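Local coordinates for protein tRNA endonuclease VMS1 (Saccharomyces cerevisiae, PDB 5WHG) that cleaves peptidyl-tRNAs as an endonuclease of ribosome-associated quality control, releasing incompletely synthesized polypeptides for degradation, at residues A[180-185]-A[312-317]. Residues are numbered along the deposited sequence; the frame is centred on the assembly and turned at random.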
loop_
_atom_site.group_PDB
_atom_site.type_symbol
_atom_site.label_atom_id
_atom_site.label_comp_id
_atom_site.label_asym_id
_atom_site.label_seq_id
_atom_site.Cartn_x
_atom_site.Cartn_y
_atom_site.Cartn_z
ATOM N N LYS A 180 11.119 -5.206 3.055
ATOM C CA LYS A 180 10.698 -5.976 4.227
ATOM C C LYS A 180 9.431 -5.409 4.852
ATOM O O LYS A 180 8.609 -6.165 5.389
ATOM C CB LYS A 180 11.818 -6.008 5.269
ATOM C CG LYS A 180 12.958 -6.946 4.943
ATOM C CD LYS A 180 14.267 -6.516 5.597
ATOM C CE LYS A 180 14.267 -6.736 7.097
ATOM N NZ LYS A 180 15.645 -6.577 7.655
ATOM N N SER A 181 9.263 -4.082 4.791
ATOM C CA SER A 181 8.083 -3.423 5.334
ATOM C C SER A 181 6.775 -3.978 4.780
ATOM O O SER A 181 5.735 -3.875 5.441
ATOM C CB SER A 181 8.166 -1.929 5.049
ATOM O OG SER A 181 9.262 -1.376 5.739
ATOM N N LEU A 182 6.794 -4.555 3.571
ATOM C CA LEU A 182 5.557 -5.046 2.964
ATOM C C LEU A 182 5.023 -6.283 3.664
ATOM O O LEU A 182 3.825 -6.567 3.563
ATOM C CB LEU A 182 5.762 -5.376 1.487
ATOM C CG LEU A 182 5.687 -4.306 0.399
ATOM C CD1 LEU A 182 5.579 -5.006 -0.943
ATOM C CD2 LEU A 182 4.506 -3.364 0.617
ATOM N N PHE A 183 5.882 -7.018 4.365
ATOM C CA PHE A 183 5.493 -8.251 5.026
ATOM C C PHE A 183 4.976 -8.013 6.440
ATOM O O PHE A 183 5.191 -6.971 7.061
ATOM C CB PHE A 183 6.664 -9.229 5.070
ATOM C CG PHE A 183 7.161 -9.629 3.712
ATOM C CD1 PHE A 183 6.535 -10.633 3.003
ATOM C CD2 PHE A 183 8.233 -8.980 3.134
ATOM C CE1 PHE A 183 6.970 -10.989 1.755
ATOM C CE2 PHE A 183 8.671 -9.339 1.888
ATOM C CZ PHE A 183 8.040 -10.350 1.199
ATOM N N ASN A 184 4.282 -9.021 6.941
ATOM C CA ASN A 184 3.744 -9.022 8.288
ATOM C C ASN A 184 4.757 -9.705 9.198
ATOM O O ASN A 184 5.119 -10.864 8.968
ATOM C CB ASN A 184 2.394 -9.733 8.279
ATOM C CG ASN A 184 1.780 -9.869 9.658
ATOM O OD1 ASN A 184 2.475 -9.856 10.680
ATOM N ND2 ASN A 184 0.463 -10.029 9.691
ATOM N N LYS A 185 5.218 -8.987 10.226
ATOM C CA LYS A 185 6.288 -9.516 11.069
ATOM C C LYS A 185 5.806 -10.679 11.932
ATOM O O LYS A 185 6.560 -11.626 12.183
ATOM C CB LYS A 185 6.872 -8.406 11.947
ATOM C CG LYS A 185 7.698 -7.368 11.205
ATOM C CD LYS A 185 9.094 -7.863 10.852
ATOM C CE LYS A 185 9.873 -6.767 10.115
ATOM N NZ LYS A 185 11.318 -7.068 9.885
ATOM N N ASN A 312 -1.403 -2.953 5.348
ATOM C CA ASN A 312 -0.442 -2.049 5.948
ATOM C C ASN A 312 -0.991 -0.633 5.943
ATOM O O ASN A 312 -1.776 -0.252 5.065
ATOM C CB ASN A 312 0.897 -2.076 5.204
ATOM C CG ASN A 312 1.545 -3.451 5.226
ATOM O OD1 ASN A 312 1.936 -3.965 6.278
ATOM N ND2 ASN A 312 1.680 -4.042 4.062
ATOM N N ILE A 313 -0.559 0.141 6.931
ATOM C CA ILE A 313 -0.824 1.571 6.993
ATOM C C ILE A 313 0.533 2.287 7.055
ATOM O O ILE A 313 1.166 2.347 8.117
ATOM C CB ILE A 313 -1.727 1.925 8.180
ATOM C CG1 ILE A 313 -3.069 1.192 8.033
ATOM C CG2 ILE A 313 -1.939 3.416 8.246
ATOM C CD1 ILE A 313 -3.885 1.022 9.337
ATOM N N PHE A 314 0.986 2.827 5.915
ATOM C CA PHE A 314 2.266 3.538 5.808
ATOM C C PHE A 314 2.085 5.023 6.112
ATOM O O PHE A 314 1.281 5.699 5.463
ATOM C CB PHE A 314 2.874 3.367 4.413
ATOM C CG PHE A 314 3.391 1.979 4.145
ATOM C CD1 PHE A 314 4.524 1.504 4.803
ATOM C CD2 PHE A 314 2.736 1.137 3.251
ATOM C CE1 PHE A 314 4.988 0.211 4.575
ATOM C CE2 PHE A 314 3.202 -0.154 3.016
ATOM C CZ PHE A 314 4.321 -0.619 3.680
ATOM N N ILE A 315 2.847 5.532 7.078
ATOM C CA ILE A 315 2.736 6.914 7.540
ATOM C C ILE A 315 4.115 7.551 7.549
ATOM O O ILE A 315 5.056 6.989 8.121
ATOM C CB ILE A 315 2.130 7.002 8.953
ATOM C CG1 ILE A 315 0.860 6.181 9.048
ATOM C CG2 ILE A 315 1.799 8.455 9.311
ATOM C CD1 ILE A 315 0.063 6.492 10.315
ATOM N N ARG A 316 4.237 8.730 6.954
ATOM C CA ARG A 316 5.411 9.571 7.164
ATOM C C ARG A 316 5.008 10.822 7.931
ATOM O O ARG A 316 4.201 11.629 7.443
ATOM C CB ARG A 316 6.114 9.991 5.870
ATOM C CG ARG A 316 7.171 11.055 6.247
ATOM C CD ARG A 316 8.263 11.308 5.244
ATOM N NE ARG A 316 7.813 11.978 4.017
ATOM C CZ ARG A 316 7.192 13.159 3.945
ATOM N NH1 ARG A 316 6.883 13.862 5.033
ATOM N NH2 ARG A 316 6.854 13.633 2.758
ATOM N N ALA A 317 5.599 10.991 9.114
ATOM C CA ALA A 317 5.405 12.189 9.934
ATOM C C ALA A 317 6.676 12.366 10.768
ATOM O O ALA A 317 6.788 11.814 11.864
ATOM C CB ALA A 317 4.168 12.066 10.813
HETATM O O HOH W 1 1.630 -7.269 5.485
#
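The CB atoms of F314 and N312 both point toward the segment 180-185, which begins with the short 3-10 turn 180-182. The F314 ring points its outer end at the turn. S181 CB lies at the ring edge, near its plane, 3.9 Å from F314 CE1, while L182 CD2 comes in obliquely at 4.1 Å from F314 CZ. L182 CB starts away from the strand, but with CG anti to the carbonyl carbon (chi1 -84°) and CD1 anti to CA, the other methyl, CD2, is left on the F314 side, the two side chains crossing at about a right angle. The contact joins two sheets: the turn follows strand 176-179 of an antiparallel sheet, whereas strand 313-316 belongs to the mixed sheet of the VLRF1 domain, paired in parallel with strand 207-214. N312 ND2 donates a weak hydrogen bond to L182 O, long at 3.4 Å though fairly straight (N-H...O 158°). A water donates to the same carbonyl at 3.0 Å and, weakly, to N312 OD1, closing a small bridge around the amide. The stronger partner of OD1 is K340 NZ, which also bonds S181 O and F183 O, so that the amide oxygen and two carbonyls meet at one ammonium group.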